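Translation initiation factor eIF-2B (Pyrococcus horikoshii, PDB 1VB5) probably catalyses the exchange of initiation factor 2-bound GDP for GTP, as a likely member of the eIF-2B alpha/beta/delta subunit family. Local coordinates at residues Thr121-Glu124 against Ile125-Ala129; Pro145-Glu148 against Gly149-Leu152; Asp168-Met171 against Gly172-Arg176; Gly199-Leu202 against Leu203-Cys207. All coordinates share one frame; numbering follows the deposited sequence.

Contact 1: Thr121-Glu124 against Ile125-Ala129; sequences TVLE and IIRTA
The carbonyl oxygen E124 O is gripped twice by T128, one turn further along helix 120-131. The hydroxyl T128 OG1 donates to it over 2.8 Å, and the backbone T128 N adds the regular helical bond at 3.0 Å; the two donors reach E124 O from opposite faces of its carbonyl plane. T128 can do this because OG1 stands anti to its own carbonyl carbon (chi1 -63°), beside the backbone N, and so hangs back over the preceding turn. The helix is the crossover of a beta-alpha-beta unit between the parallel strands 111-115 and 136-141, in a Rossmann-like sheet. Its other bonds here, I125 N to T121 O, I126 N to V122 O and R127 N to L123 O, keep the same i to i+4 rhythm.

L123 and E124 flank the R127 guanidinium. L123, from one turn back, lays CD2 over one face of the group, toward its rim, 3.7 Å from R127 NH1. E124, its chain bent at chi2, brings OE2 to the edge of the same group, making a salt bridge of 3.2 Å to R127 NH1. Only OE2 is within bonding distance in this pair; NH1 meets it nearly along its C-O axis, in the guanidinium plane, with the carboxylate turned 59° from that plane. Of the other nitrogens, NH2 makes a salt bridge with E155 of helix 148-158 and NE a hydrogen bond to S159 just after it, tying this helix to its neighbour. T121 OG1 turns instead to E219. I126 packs on I161 and L156, and its CD1 meets V122 CG1 at 4.0 Å.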
loop_
_atom_site.group_PDB
_atom_site.type_symbol
_atom_site.label_atom_id
_atom_site.label_comp_id
_atom_site.label_asym_id
_atom_site.label_seq_id
_atom_site.Cartn_x
_atom_site.Cartn_y
_atom_site.Cartn_z
ATOM N N THR B 121 -16.093 -12.965 6.325
ATOM C CA THR B 121 -15.779 -14.381 6.175
ATOM C C THR B 121 -14.415 -14.692 6.781
ATOM O O THR B 121 -14.263 -15.663 7.527
ATOM C CB THR B 121 -15.799 -14.784 4.683
ATOM O OG1 THR B 121 -17.128 -14.615 4.169
ATOM C CG2 THR B 121 -15.369 -16.232 4.501
ATOM N N VAL B 122 -13.415 -13.871 6.468
ATOM C CA VAL B 122 -12.084 -14.093 7.019
ATOM C C VAL B 122 -12.156 -13.933 8.535
ATOM O O VAL B 122 -11.501 -14.663 9.276
ATOM C CB VAL B 122 -11.056 -13.093 6.440
ATOM C CG1 VAL B 122 -9.716 -13.230 7.169
ATOM C CG2 VAL B 122 -10.870 -13.353 4.952
ATOM N N LEU B 123 -12.957 -12.976 8.988
ATOM C CA LEU B 123 -13.128 -12.734 10.418
ATOM C C LEU B 123 -13.714 -13.965 11.128
ATOM O O LEU B 123 -13.261 -14.341 12.208
ATOM C CB LEU B 123 -14.038 -11.514 10.642
ATOM C CG LEU B 123 -14.447 -11.233 12.094
ATOM C CD1 LEU B 123 -13.203 -11.079 12.966
ATOM C CD2 LEU B 123 -15.312 -9.980 12.158
ATOM N N GLU B 124 -14.714 -14.605 10.524
ATOM C CA GLU B 124 -15.300 -15.789 11.148
ATOM C C GLU B 124 -14.344 -16.970 11.116
ATOM O O GLU B 124 -14.394 -17.841 11.990
ATOM C CB GLU B 124 -16.631 -16.156 10.490
ATOM C CG GLU B 124 -17.766 -15.220 10.887
ATOM C CD GLU B 124 -17.824 -14.972 12.392
ATOM O OE1 GLU B 124 -17.851 -15.960 13.160
ATOM O OE2 GLU B 124 -17.847 -13.790 12.809
ATOM N N ILE B 125 -13.469 -17.004 10.116
ATOM C CA ILE B 125 -12.482 -18.073 10.031
ATOM C C ILE B 125 -11.554 -17.915 11.229
ATOM O O ILE B 125 -11.248 -18.873 11.937
ATOM C CB ILE B 125 -11.620 -17.975 8.741
ATOM C CG1 ILE B 125 -12.463 -18.332 7.514
ATOM C CG2 ILE B 125 -10.413 -18.904 8.845
ATOM C CD1 ILE B 125 -11.698 -18.244 6.196
ATOM N N ILE B 126 -11.106 -16.685 11.445
ATOM C CA ILE B 126 -10.198 -16.389 12.541
ATOM C C ILE B 126 -10.826 -16.669 13.911
ATOM O O ILE B 126 -10.192 -17.261 14.784
ATOM C CB ILE B 126 -9.709 -14.921 12.433
ATOM C CG1 ILE B 126 -8.690 -14.817 11.289
ATOM C CG2 ILE B 126 -9.098 -14.458 13.734
ATOM C CD1 ILE B 126 -8.286 -13.384 10.924
ATOM N N ARG B 127 -12.075 -16.259 14.088
ATOM C CA ARG B 127 -12.776 -16.472 15.347
ATOM C C ARG B 127 -13.003 -17.952 15.644
ATOM O O ARG B 127 -12.868 -18.388 16.790
ATOM C CB ARG B 127 -14.117 -15.738 15.332
ATOM C CG ARG B 127 -13.998 -14.244 15.577
ATOM C CD ARG B 127 -15.339 -13.544 15.450
ATOM N NE ARG B 127 -15.269 -12.200 16.010
ATOM C CZ ARG B 127 -16.146 -11.235 15.759
ATOM N NH1 ARG B 127 -17.172 -11.457 14.949
ATOM N NH2 ARG B 127 -15.988 -10.040 16.318
ATOM N N THR B 128 -13.352 -18.718 14.614
ATOM C CA THR B 128 -13.588 -20.145 14.788
ATOM C C THR B 128 -12.290 -20.844 15.184
ATOM O O THR B 128 -12.296 -21.767 16.000
ATOM C CB THR B 128 -14.138 -20.794 13.493
ATOM O OG1 THR B 128 -15.413 -20.222 13.172
ATOM C CG2 THR B 128 -14.296 -22.307 13.675
ATOM N N ALA B 129 -11.175 -20.400 14.611
ATOM C CA ALA B 129 -9.882 -21.001 14.926
ATOM C C ALA B 129 -9.527 -20.734 16.385
ATOM O O ALA B 129 -9.015 -21.614 17.081
ATOM C CB ALA B 129 -8.790 -20.441 14.004
#

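Contact 2: Pro145-Glu148 against Gly149-Leu152; sequences PDYE and GLHL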
loop_
_atom_site.group_PDB
_atom_site.type_symbol
_atom_site.label_atom_id
_atom_site.label_comp_id
_atom_site.label_asym_id
_atom_site.label_seq_id
_atom_site.Cartn_x
_atom_site.Cartn_y
_atom_site.Cartn_z
ATOM N N PRO B 145 -8.709 4.058 1.483
ATOM C CA PRO B 145 -8.805 5.316 2.228
ATOM C C PRO B 145 -9.881 5.347 3.317
ATOM O O PRO B 145 -9.932 6.291 4.101
ATOM C CB PRO B 145 -9.106 6.317 1.131
ATOM C CG PRO B 145 -10.098 5.550 0.308
ATOM C CD PRO B 145 -9.472 4.148 0.225
ATOM N N ASP B 146 -10.735 4.326 3.362
ATOM C CA ASP B 146 -11.823 4.290 4.346
ATOM C C ASP B 146 -11.472 3.591 5.651
ATOM O O ASP B 146 -12.246 3.615 6.603
ATOM C CB ASP B 146 -13.055 3.631 3.729
ATOM C CG ASP B 146 -13.545 4.371 2.507
ATOM O OD1 ASP B 146 -13.894 5.564 2.650
ATOM O OD2 ASP B 146 -13.571 3.768 1.410
ATOM N N TYR B 147 -10.310 2.953 5.681
ATOM C CA TYR B 147 -9.835 2.269 6.876
ATOM C C TYR B 147 -10.771 1.202 7.443
ATOM O O TYR B 147 -10.968 1.125 8.653
ATOM C CB TYR B 147 -9.505 3.305 7.956
ATOM C CG TYR B 147 -8.471 4.320 7.515
ATOM C CD1 TYR B 147 -8.727 5.688 7.597
ATOM C CD2 TYR B 147 -7.249 3.911 6.982
ATOM C CE1 TYR B 147 -7.794 6.621 7.154
ATOM C CE2 TYR B 147 -6.310 4.831 6.537
ATOM C CZ TYR B 147 -6.587 6.183 6.625
ATOM O OH TYR B 147 -5.656 7.099 6.188
ATOM N N GLU B 148 -11.335 0.369 6.574
ATOM C CA GLU B 148 -12.221 -0.695 7.032
ATOM C C GLU B 148 -11.379 -1.690 7.838
ATOM O O GLU B 148 -11.907 -2.513 8.590
ATOM C CB GLU B 148 -12.879 -1.405 5.841
ATOM C CG GLU B 148 -11.896 -2.109 4.908
ATOM C CD GLU B 148 -11.406 -1.224 3.759
ATOM O OE1 GLU B 148 -11.455 0.026 3.875
ATOM O OE2 GLU B 148 -10.959 -1.793 2.738
ATOM N N GLY B 149 -10.060 -1.607 7.679
ATOM C CA GLY B 149 -9.176 -2.504 8.400
ATOM C C GLY B 149 -9.250 -2.274 9.899
ATOM O O GLY B 149 -9.051 -3.197 10.692
ATOM N N LEU B 150 -9.533 -1.037 10.294
ATOM C CA LEU B 150 -9.629 -0.723 11.710
ATOM C C LEU B 150 -10.893 -1.365 12.258
ATOM O O LEU B 150 -10.960 -1.698 13.436
ATOM C CB LEU B 150 -9.636 0.795 11.933
ATOM C CG LEU B 150 -8.319 1.479 11.544
ATOM C CD1 LEU B 150 -8.433 2.992 11.735
ATOM C CD2 LEU B 150 -7.182 0.915 12.398
ATOM N N HIS B 151 -11.895 -1.545 11.403
ATOM C CA HIS B 151 -13.117 -2.201 11.843
ATOM C C HIS B 151 -12.756 -3.653 12.198
ATOM O O HIS B 151 -13.244 -4.200 13.183
ATOM C CB HIS B 151 -14.170 -2.170 10.736
ATOM C CG HIS B 151 -15.394 -2.978 11.045
ATOM N ND1 HIS B 151 -16.093 -2.848 12.226
ATOM C CD2 HIS B 151 -16.039 -3.929 10.330
ATOM C CE1 HIS B 151 -17.113 -3.687 12.226
ATOM N NE2 HIS B 151 -17.103 -4.355 11.086
ATOM N N LEU B 152 -11.884 -4.266 11.399
ATOM C CA LEU B 152 -11.450 -5.640 11.653
ATOM C C LEU B 152 -10.735 -5.685 13.008
ATOM O O LEU B 152 -10.960 -6.596 13.810
ATOM C CB LEU B 152 -10.478 -6.109 10.565
ATOM C CG LEU B 152 -10.255 -7.608 10.301
ATOM C CD1 LEU B 152 -8.798 -7.824 9.879
ATOM C CD2 LEU B 152 -10.573 -8.448 11.515
#
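Y147 and L150 meet where the loop after strand 136-141 turns into helix 148-158. On Y147, CB is the atom that touches L150, with L150 CD1 3.9 Å away and L150 CG slightly further. From CG on, the side chain leaves the helix. CG stands anti to the carbonyl carbon (chi1 -58°), beside the backbone N, which carries the ring back over the loop; one face receives P145 O, 3.7 Å above its plane and offset toward the rim. Further out the ring makes a cation-pi contact with R241 of the second subunit. L150 packs on the same R241 of the second subunit.

The backbone of Y147 also bonds into the helix: L150 N donates to Y147 O at 3.1 Å, coming in from well above the carbonyl plane, 58° out of it. The next carbonyl, E148 O, takes two weak bonds, from H151 N at 3.0 Å and from L152 N at 3.3 Å, while H151 CB lies close against it.

The E148 side chain takes another course: CG sits between the backbone N and the carbonyl carbon (chi1 63°), and CB and CG both lie 3.4 Å from G149 N. Its carboxylate OE2 is met by S117 OG and by K197 NZ, the latter a salt bridge. H151 sends NE2 to K19 and sets its ring against F118. This is the first turn of a helix that follows a parallel strand of the central mixed sheet, with Y147 of the preceding loop at the subunit interface.

Contact 3: Asp168-Met171 against Gly172-Arg176; sequences DAQM and GLFCR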
loop_
_atom_site.group_PDB
_atom_site.type_symbol
_atom_site.label_atom_id
_atom_site.label_comp_id
_atom_site.label_asym_id
_atom_site.label_seq_id
_atom_site.Cartn_x
_atom_site.Cartn_y
_atom_site.Cartn_z
ATOM N N ASP B 168 -0.977 0.085 4.487
ATOM C CA ASP B 168 -0.960 -0.759 3.293
ATOM C C ASP B 168 0.446 -0.905 2.686
ATOM O O ASP B 168 0.843 -1.994 2.266
ATOM C CB ASP B 168 -1.919 -0.208 2.223
ATOM C CG ASP B 168 -3.349 0.006 2.747
ATOM O OD1 ASP B 168 -3.691 -0.527 3.825
ATOM O OD2 ASP B 168 -4.141 0.701 2.066
ATOM N N ALA B 169 1.201 0.188 2.646
ATOM C CA ALA B 169 2.537 0.163 2.063
ATOM C C ALA B 169 3.545 -0.714 2.809
ATOM O O ALA B 169 4.646 -0.966 2.309
ATOM C CB ALA B 169 3.071 1.593 1.935
ATOM N N GLN B 170 3.177 -1.188 3.997
ATOM C CA GLN B 170 4.079 -2.034 4.780
ATOM C C GLN B 170 3.855 -3.539 4.567
ATOM O O GLN B 170 4.554 -4.359 5.162
ATOM C CB GLN B 170 3.939 -1.710 6.270
ATOM C CG GLN B 170 4.713 -0.487 6.751
ATOM C CD GLN B 170 4.417 -0.170 8.211
ATOM O OE1 GLN B 170 3.446 0.518 8.523
ATOM N NE2 GLN B 170 5.238 -0.691 9.110
ATOM N N MET B 171 2.891 -3.897 3.721
ATOM C CA MET B 171 2.580 -5.305 3.464
ATOM C C MET B 171 3.790 -6.140 3.058
ATOM O O MET B 171 3.891 -7.307 3.435
ATOM C CB MET B 171 1.485 -5.429 2.400
ATOM C CG MET B 171 0.138 -4.924 2.872
ATOM S SD MET B 171 -1.217 -5.330 1.754
ATOM C CE MET B 171 -0.813 -4.316 0.304
ATOM N N GLY B 172 4.702 -5.547 2.293
ATOM C CA GLY B 172 5.893 -6.266 1.873
ATOM C C GLY B 172 6.851 -6.531 3.020
ATOM O O GLY B 172 7.509 -7.570 3.063
ATOM N N LEU B 173 6.944 -5.593 3.956
ATOM C CA LEU B 173 7.824 -5.766 5.104
ATOM C C LEU B 173 7.289 -6.844 6.037
ATOM O O LEU B 173 8.055 -7.543 6.694
ATOM C CB LEU B 173 7.950 -4.461 5.888
ATOM C CG LEU B 173 8.794 -3.358 5.256
ATOM C CD1 LEU B 173 8.424 -2.022 5.888
ATOM C CD2 LEU B 173 10.283 -3.682 5.440
ATOM N N PHE B 174 5.971 -6.979 6.102
ATOM C CA PHE B 174 5.404 -7.979 6.990
ATOM C C PHE B 174 5.022 -9.368 6.443
ATOM O O PHE B 174 4.820 -10.264 7.258
ATOM C CB PHE B 174 4.224 -7.379 7.764
ATOM C CG PHE B 174 4.636 -6.356 8.793
ATOM C CD1 PHE B 174 4.873 -5.033 8.429
ATOM C CD2 PHE B 174 4.814 -6.725 10.124
ATOM C CE1 PHE B 174 5.283 -4.087 9.375
ATOM C CE2 PHE B 174 5.223 -5.789 11.083
ATOM C CZ PHE B 174 5.458 -4.467 10.706
ATOM N N CYS B 175 4.909 -9.580 5.119
ATOM C CA CYS B 175 4.581 -10.947 4.648
ATOM C C CYS B 175 5.708 -11.771 5.279
ATOM O O CYS B 175 5.486 -12.876 5.775
ATOM C CB CYS B 175 4.623 -11.142 3.092
ATOM S SG CYS B 175 3.097 -10.938 2.062
ATOM N N ARG B 176 6.908 -11.191 5.279
ATOM C CA ARG B 176 8.106 -11.805 5.849
ATOM C C ARG B 176 7.887 -12.446 7.220
ATOM O O ARG B 176 8.369 -13.547 7.477
ATOM C CB ARG B 176 9.218 -10.753 5.967
ATOM C CG ARG B 176 10.068 -10.601 4.711
ATOM C CD ARG B 176 10.760 -9.243 4.622
ATOM N NE ARG B 176 11.366 -8.822 5.881
ATOM C CZ ARG B 176 12.183 -7.778 6.006
ATOM N NH1 ARG B 176 12.502 -7.046 4.946
ATOM N NH2 ARG B 176 12.679 -7.460 7.194
HETATM O O HOH W 1 5.983 -3.179 2.162
#
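Short helix 171-175, which follows strand 163-166 at one border of the central sheet, is entered through a 3-10 turn at D168-Q170, closed by M171 N bonding to D168 O. Q170 O then serves the helix: F174 N donates to it at 3.1 Å, nearly along the C=O axis, and L173 N, though at 2.9 Å, makes a weak bond because its N-H points poorly. A water bridges the same passage, donating a hydrogen bond to A169 O (2.6 Å) and accepting from L173 N (3.2 Å).

F174 CG stands anti to the carbonyl carbon (chi1 -70°), which lets the ring run alongside the Q170 side chain, both pointing the same way. Q170 O lies at the edge of the ring, in its plane, 3.4 Å from F174 CD1. The ring packs on strands of the Rossmann-like sheet: on I139 of strand 136-141 and on E164 and I166 of strand 163-166. An alanine here would take the ring away and is likely to leave a gap between the helix and these strands, with the Q170 side chain losing one of its neighbours.

L173, whose CD1 approaches Q170 CG at 4.1 Å, packs on F251 of the second subunit. Two residues further on, C175 N donates to M171 O at 3.0 Å, and C175 SG forms the disulfide to C207 of helix 200-209, which M171 also touches.

Contact 4: Gly199-Leu202 against Leu203-Cys207; sequences GTYL and LALAC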
loop_
_atom_site.group_PDB
_atom_site.type_symbol
_atom_site.label_atom_id
_atom_site.label_comp_id
_atom_site.label_asym_id
_atom_site.label_seq_id
_atom_site.Cartn_x
_atom_site.Cartn_y
_atom_site.Cartn_z
ATOM N N GLY B 199 -4.851 -3.524 -3.603
ATOM C CA GLY B 199 -3.709 -3.788 -2.749
ATOM C C GLY B 199 -3.489 -5.275 -2.501
ATOM O O GLY B 199 -2.373 -5.691 -2.174
ATOM N N THR B 200 -4.547 -6.072 -2.653
ATOM C CA THR B 200 -4.469 -7.516 -2.437
ATOM C C THR B 200 -3.430 -8.125 -3.377
ATOM O O THR B 200 -2.687 -9.030 -2.997
ATOM C CB THR B 200 -5.841 -8.199 -2.696
ATOM O OG1 THR B 200 -6.845 -7.589 -1.873
ATOM C CG2 THR B 200 -5.763 -9.684 -2.379
ATOM N N TYR B 201 -3.390 -7.616 -4.605
ATOM C CA TYR B 201 -2.442 -8.081 -5.613
ATOM C C TYR B 201 -1.010 -7.908 -5.090
ATOM O O TYR B 201 -0.184 -8.818 -5.193
ATOM C CB TYR B 201 -2.651 -7.279 -6.905
ATOM C CG TYR B 201 -1.619 -7.501 -7.996
ATOM C CD1 TYR B 201 -1.381 -8.774 -8.522
ATOM C CD2 TYR B 201 -0.902 -6.424 -8.527
ATOM C CE1 TYR B 201 -0.454 -8.970 -9.554
ATOM C CE2 TYR B 201 0.028 -6.608 -9.556
ATOM C CZ TYR B 201 0.245 -7.878 -10.066
ATOM O OH TYR B 201 1.143 -8.054 -11.095
ATOM N N LEU B 202 -0.724 -6.743 -4.515
ATOM C CA LEU B 202 0.615 -6.477 -3.985
ATOM C C LEU B 202 0.933 -7.435 -2.847
ATOM O O LEU B 202 2.061 -7.912 -2.721
ATOM C CB LEU B 202 0.722 -5.032 -3.484
ATOM C CG LEU B 202 0.356 -3.963 -4.515
ATOM C CD1 LEU B 202 0.462 -2.572 -3.890
ATOM C CD2 LEU B 202 1.272 -4.096 -5.721
ATOM N N LEU B 203 -0.062 -7.718 -2.014
ATOM C CA LEU B 203 0.147 -8.636 -0.901
ATOM C C LEU B 203 0.487 -9.995 -1.507
ATOM O O LEU B 203 1.399 -10.687 -1.049
ATOM C CB LEU B 203 -1.127 -8.766 -0.055
ATOM C CG LEU B 203 -1.018 -9.137 1.428
ATOM C CD1 LEU B 203 -2.314 -9.778 1.898
ATOM C CD2 LEU B 203 0.131 -10.071 1.655
ATOM N N ALA B 204 -0.256 -10.364 -2.548
ATOM C CA ALA B 204 -0.053 -11.645 -3.216
ATOM C C ALA B 204 1.359 -11.743 -3.789
ATOM O O ALA B 204 2.015 -12.775 -3.662
ATOM C CB ALA B 204 -1.094 -11.832 -4.327
ATOM N N LEU B 205 1.832 -10.669 -4.412
ATOM C CA LEU B 205 3.174 -10.683 -4.993
ATOM C C LEU B 205 4.252 -10.836 -3.931
ATOM O O LEU B 205 5.169 -11.637 -4.085
ATOM C CB LEU B 205 3.430 -9.401 -5.799
ATOM C CG LEU B 205 2.585 -9.202 -7.065
ATOM C CD1 LEU B 205 2.898 -7.838 -7.691
ATOM C CD2 LEU B 205 2.874 -10.322 -8.055
ATOM N N ALA B 206 4.138 -10.075 -2.846
ATOM C CA ALA B 206 5.135 -10.125 -1.778
ATOM C C ALA B 206 5.186 -11.475 -1.080
ATOM O O ALA B 206 6.259 -11.998 -0.767
ATOM C CB ALA B 206 4.851 -9.028 -0.750
ATOM N N CYS B 207 4.017 -12.042 -0.818
ATOM C CA CYS B 207 3.970 -13.325 -0.145
ATOM C C CYS B 207 4.525 -14.451 -1.040
ATOM O O CYS B 207 5.135 -15.402 -0.547
ATOM C CB CYS B 207 2.531 -13.585 0.321
ATOM S SG CYS B 207 2.018 -12.698 1.851
#
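One face of the Y201 ring carries L205 CD1, 3.8 Å from the ring centroid in a CH-pi contact. The methyl sits over the face toward the rim on the hydroxyl side, 3.6 Å from both Y201 CZ and CE2, while L205 CD2 approaches Y201 CE1 at 3.9 Å. This is an i to i+4 pair on the first turns of helix 200-209, which in the chain follows strand 194-197 and precedes strand 214-217, packing on strands 251-254 and 214-217. The Y201 ring reaches over L205 because CG is anti to the backbone N (chi1 172°), swinging it forward along the helix. A serine in place of Y201 would remove the ring, and L205 would probably lose the flat surface on which CD1 rests, leaving its branches freer to turn. Y201 also packs on T254 and P255 of its own chain, and both Y201 and L205 touch E209 of the second subunit.

G199 is the N-cap; its positive phi (113°) would press a CB against the preceding carbonyl oxygen, so glycine suits the position. From its carbonyl the bonds run in order: L203 N to G199 O, A204 N to T200 O, L205 N to Y201 O. T200 turns its hydroxyl back to K197 O and N196. The next backbone bond, A206 N to L202 O at 3.0 Å, is nearly straight, at 168°.

The four contacts follow one another along the chain, in what is probably one Rossmann-like domain. Contacts 3 and 4 are the most tightly joined, centres about 9 Å apart: the disulfide from C175 SG to C207 SG (2.1 Å) fastens helix 171-175 to helix 200-209, and M171 CE reaches G199 O at 3.2 Å. Contact 1 meets contact 2 by packing of L123 CD1 on L152 CD2 (4.0 Å), although their centres lie about 17 Å apart. Contact 1 is well clear of contact 3, nearest atoms about 13 Å apart. Contacts 2, 3 and 4 all touch the second subunit, whereas contact 1 stays within its own chain.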